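Local coordinates for protein CmeC (PDB 4MT4) that forms a trimeric outer-membrane channel of the outer membrane factor family and probably carries compounds out of Campylobacter jejuni as part of an efflux system, at residues Ala53-Phe64 with Tyr148-Thr159. Residues are numbered along the deposited sequence; the frame is centred on the assembly and turned at random.
Sequences ALKNNNDLKLAF and YEAARLSVISNT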
ATOM      1  N   ALA B  53       7.567 -22.202   8.322  1.00 46.60           N
ATOM      2  CA  ALA B  53       6.705 -21.082   7.971  1.00 48.25           C
ATOM      3  C   ALA B  53       5.391 -21.155   8.739  1.00 44.98           C
ATOM      4  O   ALA B  53       4.971 -20.182   9.361  1.00 46.45           O
ATOM      5  CB  ALA B  53       6.447 -21.058   6.470  1.00 42.90           C
ATOM      6  N   LEU B  54       4.758 -22.324   8.711  1.00 45.04           N
ATOM      7  CA  LEU B  54       3.496 -22.536   9.413  1.00 45.15           C
ATOM      8  C   LEU B  54       3.650 -22.386  10.924  1.00 49.68           C
ATOM      9  O   LEU B  54       2.662 -22.268  11.650  1.00 50.93           O
ATOM     10  CB  LEU B  54       2.933 -23.918   9.083  1.00 38.53           C
ATOM     11  CG  LEU B  54       2.464 -24.116   7.641  1.00 47.39           C
ATOM     12  CD1 LEU B  54       2.103 -25.572   7.382  1.00 45.20           C
ATOM     13  CD2 LEU B  54       1.282 -23.205   7.337  1.00 43.09           C
ATOM     14  N   LYS B  55       4.894 -22.390  11.389  1.00 45.97           N
ATOM     15  CA  LYS B  55       5.186 -22.259  12.808  1.00 42.46           C
ATOM     16  C   LYS B  55       5.625 -20.842  13.179  1.00 47.90           C
ATOM     17  O   LYS B  55       5.223 -20.316  14.215  1.00 57.13           O
ATOM     18  CB  LYS B  55       6.265 -23.263  13.217  1.00 52.30           C
ATOM     19  CG  LYS B  55       6.754 -23.112  14.650  1.00 53.56           C
ATOM     20  CD  LYS B  55       7.928 -24.037  14.936  1.00 57.10           C
ATOM     21  CE  LYS B  55       8.475 -23.818  16.339  1.00 61.54           C
ATOM     22  NZ  LYS B  55       8.958 -22.423  16.535  1.00 53.40           N
ATOM     23  N   ASN B  56       6.435 -20.221  12.328  1.00 47.04           N
ATOM     24  CA  ASN B  56       7.097 -18.973  12.697  1.00 39.85           C
ATOM     25  C   ASN B  56       6.661 -17.721  11.927  1.00 40.35           C
ATOM     26  O   ASN B  56       6.932 -16.606  12.372  1.00 43.86           O
ATOM     27  CB  ASN B  56       8.613 -19.139  12.549  1.00 47.10           C
ATOM     28  CG  ASN B  56       9.169 -20.246  13.428  1.00 50.89           C
ATOM     29  OD1 ASN B  56       8.703 -20.461  14.547  1.00 48.90           O
ATOM     30  ND2 ASN B  56      10.174 -20.954  12.923  1.00 46.53           N
ATOM     31  N   ASN B  57       5.995 -17.892  10.787  1.00 39.15           N
ATOM     32  CA  ASN B  57       5.617 -16.745   9.956  1.00 37.40           C
ATOM     33  C   ASN B  57       4.716 -15.761  10.698  1.00 49.14           C
ATOM     34  O   ASN B  57       3.658 -16.127  11.205  1.00 45.21           O
ATOM     35  CB  ASN B  57       4.926 -17.207   8.672  1.00 38.48           C
ATOM     36  CG  ASN B  57       4.753 -16.083   7.668  1.00 49.04           C
ATOM     37  OD1 ASN B  57       3.777 -15.334   7.718  1.00 52.10           O
ATOM     38  ND2 ASN B  57       5.702 -15.962   6.746  1.00 37.09           N
ATOM     39  N   ASN B  58       5.149 -14.506  10.749  1.00 47.83           N
ATOM     40  CA  ASN B  58       4.450 -13.479  11.514  1.00 50.87           C
ATOM     41  C   ASN B  58       3.193 -12.952  10.830  1.00 49.61           C
ATOM     42  O   ASN B  58       2.243 -12.551  11.501  1.00 42.26           O
ATOM     43  CB  ASN B  58       5.402 -12.321  11.816  1.00 49.50           C
ATOM     44  CG  ASN B  58       6.434 -12.676  12.868  1.00 53.76           C
ATOM     45  OD1 ASN B  58       6.099 -13.203  13.929  1.00 53.06           O
ATOM     46  ND2 ASN B  58       7.699 -12.405  12.572  1.00 62.09           N
ATOM     47  N   ASP B  59       3.183 -12.953   9.499  1.00 45.94           N
ATOM     48  CA  ASP B  59       1.984 -12.567   8.759  1.00 49.72           C
ATOM     49  C   ASP B  59       0.868 -13.575   9.014  1.00 54.70           C
ATOM     50  O   ASP B  59      -0.309 -13.219   9.069  1.00 46.22           O
ATOM     51  CB  ASP B  59       2.269 -12.460   7.260  1.00 44.24           C
ATOM     52  CG  ASP B  59       2.952 -11.157   6.887  1.00 62.93           C
ATOM     53  OD1 ASP B  59       2.795 -10.166   7.632  1.00 66.47           O
ATOM     54  OD2 ASP B  59       3.643 -11.120   5.846  1.00 73.23           O
ATOM     55  N   LEU B  60       1.252 -14.837   9.172  1.00 39.05           N
ATOM     56  CA  LEU B  60       0.306 -15.897   9.492  1.00 42.97           C
ATOM     57  C   LEU B  60      -0.244 -15.709  10.902  1.00 47.22           C
ATOM     58  O   LEU B  60      -1.424 -15.957  11.159  1.00 41.35           O
ATOM     59  CB  LEU B  60       0.971 -17.269   9.355  1.00 45.16           C
ATOM     60  CG  LEU B  60       0.069 -18.493   9.524  1.00 46.17           C
ATOM     61  CD1 LEU B  60      -1.090 -18.444   8.540  1.00 42.65           C
ATOM     62  CD2 LEU B  60       0.869 -19.777   9.354  1.00 45.61           C
ATOM     63  N   LYS B  61       0.621 -15.268  11.812  1.00 32.89           N
ATOM     64  CA  LYS B  61       0.221 -14.988  13.186  1.00 46.28           C
ATOM     65  C   LYS B  61      -0.737 -13.805  13.239  1.00 42.58           C
ATOM     66  O   LYS B  61      -1.738 -13.839  13.949  1.00 43.75           O
ATOM     67  CB  LYS B  61       1.446 -14.709  14.061  1.00 42.39           C
ATOM     68  CG  LYS B  61       2.403 -15.883  14.196  1.00 41.81           C
ATOM     69  CD  LYS B  61       3.581 -15.544  15.098  1.00 48.59           C
ATOM     70  CE  LYS B  61       4.610 -16.666  15.101  1.00 50.53           C
ATOM     71  NZ  LYS B  61       5.770 -16.365  15.985  1.00 49.53           N
ATOM     72  N   LEU B  62      -0.419 -12.759  12.480  1.00 35.39           N
ATOM     73  CA  LEU B  62      -1.270 -11.578  12.390  1.00 43.08           C
ATOM     74  C   LEU B  62      -2.666 -11.938  11.894  1.00 45.25           C
ATOM     75  O   LEU B  62      -3.666 -11.457  12.423  1.00 46.17           O
ATOM     76  CB  LEU B  62      -0.646 -10.534  11.462  1.00 38.17           C
ATOM     77  CG  LEU B  62       0.581  -9.783  11.978  1.00 53.28           C
ATOM     78  CD1 LEU B  62       1.180  -8.913  10.881  1.00 36.34           C
ATOM     79  CD2 LEU B  62       0.219  -8.945  13.194  1.00 47.43           C
ATOM     80  N   ALA B  63      -2.719 -12.791  10.877  1.00 41.10           N
ATOM     81  CA  ALA B  63      -3.983 -13.245  10.314  1.00 43.74           C
ATOM     82  C   ALA B  63      -4.776 -14.062  11.332  1.00 43.45           C
ATOM     83  O   ALA B  63      -6.006 -14.026  11.342  1.00 34.96           O
ATOM     84  CB  ALA B  63      -3.739 -14.060   9.057  1.00 43.70           C
ATOM     85  N   PHE B  64      -4.064 -14.796  12.182  1.00 41.73           N
ATOM     86  CA  PHE B  64      -4.696 -15.585  13.234  1.00 44.56           C
ATOM     87  C   PHE B  64      -5.280 -14.664  14.301  1.00 51.73           C
ATOM     88  O   PHE B  64      -6.378 -14.898  14.801  1.00 45.54           O
ATOM     89  CB  PHE B  64      -3.694 -16.561  13.864  1.00 39.59           C
ATOM     90  CG  PHE B  64      -4.325 -17.580  14.778  1.00 52.61           C
ATOM     91  CD1 PHE B  64      -4.479 -17.316  16.128  1.00 50.53           C
ATOM     92  CD2 PHE B  64      -4.758 -18.801  14.285  1.00 46.07           C
ATOM     93  CE1 PHE B  64      -5.056 -18.245  16.970  1.00 42.58           C
ATOM     94  CE2 PHE B  64      -5.336 -19.738  15.125  1.00 53.97           C
ATOM     95  CZ  PHE B  64      -5.485 -19.458  16.470  1.00 46.91           C
ATOM     96  N   TYR B 148      -7.863 -15.846   6.895  1.00 40.66           N
ATOM     97  CA  TYR B 148      -6.781 -16.628   7.483  1.00 43.49           C
ATOM     98  C   TYR B 148      -6.362 -17.757   6.550  1.00 44.68           C
ATOM     99  O   TYR B 148      -5.175 -18.041   6.395  1.00 39.21           O
ATOM    100  CB  TYR B 148      -7.190 -17.199   8.840  1.00 33.06           C
ATOM    101  CG  TYR B 148      -6.173 -18.157   9.426  1.00 38.23           C
ATOM    102  CD1 TYR B 148      -5.004 -17.686  10.011  1.00 34.86           C
ATOM    103  CD2 TYR B 148      -6.384 -19.531   9.397  1.00 43.99           C
ATOM    104  CE1 TYR B 148      -4.073 -18.557  10.548  1.00 42.05           C
ATOM    105  CE2 TYR B 148      -5.459 -20.408   9.931  1.00 41.82           C
ATOM    106  CZ  TYR B 148      -4.305 -19.916  10.505  1.00 45.68           C
ATOM    107  OH  TYR B 148      -3.380 -20.786  11.040  1.00 51.96           O
ATOM    108  N   GLU B 149      -7.350 -18.400   5.937  1.00 41.58           N
ATOM    109  CA  GLU B 149      -7.097 -19.458   4.967  1.00 39.80           C
ATOM    110  C   GLU B 149      -6.368 -18.902   3.751  1.00 50.59           C
ATOM    111  O   GLU B 149      -5.468 -19.539   3.203  1.00 54.13           O
ATOM    112  CB  GLU B 149      -8.406 -20.122   4.537  1.00 48.71           C
ATOM    113  CG  GLU B 149      -9.152 -20.829   5.660  1.00 46.18           C
ATOM    114  CD  GLU B 149      -8.580 -22.198   5.982  1.00 55.65           C
ATOM    115  OE1 GLU B 149      -7.478 -22.524   5.491  1.00 70.54           O
ATOM    116  OE2 GLU B 149      -9.241 -22.955   6.722  1.00 67.01           O
ATOM    117  N   ALA B 150      -6.769 -17.705   3.335  1.00 44.87           N
ATOM    118  CA  ALA B 150      -6.129 -17.023   2.219  1.00 41.67           C
ATOM    119  C   ALA B 150      -4.694 -16.656   2.571  1.00 47.18           C
ATOM    120  O   ALA B 150      -3.791 -16.766   1.741  1.00 46.41           O
ATOM    121  CB  ALA B 150      -6.917 -15.782   1.834  1.00 41.62           C
ATOM    122  N   ALA B 151      -4.489 -16.223   3.809  1.00 39.48           N
ATOM    123  CA  ALA B 151      -3.161 -15.854   4.282  1.00 40.39           C
ATOM    124  C   ALA B 151      -2.266 -17.082   4.403  1.00 41.46           C
ATOM    125  O   ALA B 151      -1.078 -17.023   4.095  1.00 43.28           O
ATOM    126  CB  ALA B 151      -3.254 -15.131   5.614  1.00 33.42           C
ATOM    127  N   ARG B 152      -2.846 -18.192   4.852  1.00 37.50           N
ATOM    128  CA  ARG B 152      -2.107 -19.440   5.000  1.00 31.54           C
ATOM    129  C   ARG B 152      -1.604 -19.930   3.647  1.00 49.75           C
ATOM    130  O   ARG B 152      -0.428 -20.260   3.493  1.00 37.57           O
ATOM    131  CB  ARG B 152      -2.981 -20.509   5.657  1.00 37.74           C
ATOM    132  CG  ARG B 152      -2.219 -21.732   6.145  1.00 42.87           C
ATOM    133  CD  ARG B 152      -3.150 -22.729   6.820  1.00 51.14           C
ATOM    134  NE  ARG B 152      -2.422 -23.714   7.616  1.00 65.95           N
ATOM    135  CZ  ARG B 152      -1.991 -24.883   7.155  1.00 57.08           C
ATOM    136  NH1 ARG B 152      -1.340 -25.714   7.958  1.00 50.24           N
ATOM    137  NH2 ARG B 152      -2.209 -25.223   5.893  1.00 50.45           N
ATOM    138  N   LEU B 153      -2.504 -19.967   2.669  1.00 47.42           N
ATOM    139  CA  LEU B 153      -2.163 -20.382   1.314  1.00 41.76           C
ATOM    140  C   LEU B 153      -1.092 -19.479   0.709  1.00 53.09           C
ATOM    141  O   LEU B 153      -0.163 -19.951   0.053  1.00 41.75           O
ATOM    142  CB  LEU B 153      -3.410 -20.380   0.429  1.00 40.59           C
ATOM    143  CG  LEU B 153      -3.210 -20.620  -1.068  1.00 46.95           C
ATOM    144  CD1 LEU B 153      -2.513 -21.950  -1.325  1.00 39.83           C
ATOM    145  CD2 LEU B 153      -4.541 -20.554  -1.803  1.00 34.11           C
ATOM    146  N   SER B 154      -1.228 -18.179   0.943  1.00 47.57           N
ATOM    147  CA  SER B 154      -0.282 -17.191   0.433  1.00 33.47           C
ATOM    148  C   SER B 154       1.112 -17.376   1.031  1.00 56.39           C
ATOM    149  O   SER B 154       2.111 -17.348   0.315  1.00 42.66           O
ATOM    150  CB  SER B 154      -0.788 -15.778   0.721  1.00 40.36           C
ATOM    151  OG  SER B 154       0.192 -14.803   0.407  1.00 53.50           O
ATOM    152  N   VAL B 155       1.165 -17.560   2.346  1.00 45.35           N
ATOM    153  CA  VAL B 155       2.425 -17.744   3.059  1.00 55.58           C
ATOM    154  C   VAL B 155       3.131 -19.021   2.613  1.00 44.21           C
ATOM    155  O   VAL B 155       4.340 -19.019   2.373  1.00 44.39           O
ATOM    156  CB  VAL B 155       2.199 -17.781   4.587  1.00 41.24           C
ATOM    157  CG1 VAL B 155       3.414 -18.342   5.302  1.00 43.00           C
ATOM    158  CG2 VAL B 155       1.867 -16.390   5.102  1.00 47.13           C
ATOM    159  N   ILE B 156       2.369 -20.104   2.494  1.00 42.81           N
ATOM    160  CA  ILE B 156       2.922 -21.379   2.049  1.00 41.56           C
ATOM    161  C   ILE B 156       3.440 -21.294   0.614  1.00 52.21           C
ATOM    162  O   ILE B 156       4.557 -21.720   0.320  1.00 47.68           O
ATOM    163  CB  ILE B 156       1.879 -22.516   2.137  1.00 47.56           C
ATOM    164  CG1 ILE B 156       1.491 -22.777   3.593  1.00 35.08           C
ATOM    165  CG2 ILE B 156       2.416 -23.789   1.505  1.00 43.40           C
ATOM    166  CD1 ILE B 156       0.463 -23.882   3.759  1.00 38.91           C
ATOM    167  N   SER B 157       2.623 -20.737  -0.274  1.00 42.75           N
ATOM    168  CA  SER B 157       2.995 -20.599  -1.678  1.00 47.87           C
ATOM    169  C   SER B 157       4.243 -19.741  -1.852  1.00 51.77           C
ATOM    170  O   SER B 157       5.124 -20.066  -2.650  1.00 49.25           O
ATOM    171  CB  SER B 157       1.838 -20.001  -2.478  1.00 39.21           C
ATOM    172  OG  SER B 157       0.717 -20.866  -2.465  1.00 47.93           O
ATOM    173  N   ASN B 158       4.312 -18.646  -1.102  1.00 47.35           N
ATOM    174  CA  ASN B 158       5.466 -17.759  -1.153  1.00 49.64           C
ATOM    175  C   ASN B 158       6.726 -18.439  -0.635  1.00 47.55           C
ATOM    176  O   ASN B 158       7.814 -18.229  -1.168  1.00 48.80           O
ATOM    177  CB  ASN B 158       5.199 -16.481  -0.354  1.00 51.91           C
ATOM    178  CG  ASN B 158       4.232 -15.545  -1.054  1.00 55.98           C
ATOM    179  OD1 ASN B 158       4.018 -15.645  -2.262  1.00 63.00           O
ATOM    180  ND2 ASN B 158       3.647 -14.625  -0.297  1.00 55.97           N
ATOM    181  N   THR B 159       6.569 -19.260   0.400  1.00 38.49           N
ATOM    182  CA  THR B 159       7.685 -20.007   0.973  1.00 49.48           C
ATOM    183  C   THR B 159       8.223 -21.042  -0.014  1.00 49.32           C
ATOM    184  O   THR B 159       9.436 -21.189  -0.176  1.00 49.27           O
ATOM    185  CB  THR B 159       7.274 -20.715   2.278  1.00 41.00           C
ATOM    186  OG1 THR B 159       6.911 -19.736   3.260  1.00 51.82           O
ATOM    187  CG2 THR B 159       8.416 -21.562   2.814  1.00 48.59           C
TER
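Tyr148 and Leu60 both hold CG anti to the backbone N (chi1 173° and -174°), and this swings the phenol and the leucine end into the seam between their antiparallel helices. There Leu60 CD1 settles 3.6 Å from Tyr148 CE1 and also rests against the backbone of Arg152. Phe64 runs alongside Tyr148, pointing the same way, and turns its edge to the tyrosine face in an offset edge-to-face pair with planes at 74°. Beside the rings the helices come close through small residues: Ala63 CB meets Ala151 CB at 3.6 Å.

Asn57 shows how one residue can serve a helix break and an interface together. It follows helix 44-56 and is the N-cap of helix 58-79, its OD1 accepting from Leu60 N at 3.0 Å through an in-plane lone pair. The same amide is packed against the valine fork, with Asn57 OD1 3.4 Å from Val155 CG2 and Asn57 CG 3.5 Å from Val155 CG1, while its ND2 donates to Leu235 O.

On the other side of this helix break, Leu54 lays CD2 over one face of the Arg152 guanidinium, near its rim, and the same Leu54 CD2 touches Ile156 CD1 at 3.7 Å. The extended arginine carries NH1 onward to Glu463 O, and Tyr148 OH is hydrogen-bonded to Ser464 OG, so both polar ends are tied to the C-terminal region. Ala53 CB packs on Thr159 OG1, which donates a hydrogen bond back to Val155 O.

The 58-64 and 148-159 segments thus run antiparallel, with axes 9.1 Å apart, on helix 58-79 and the long helix 129-195 in the helical part of the channel subunit; helix 201-236 borders the Ala53 end, helix 456-463 flanks Tyr148, and a neighbouring subunit packs on Lys61 and Leu62.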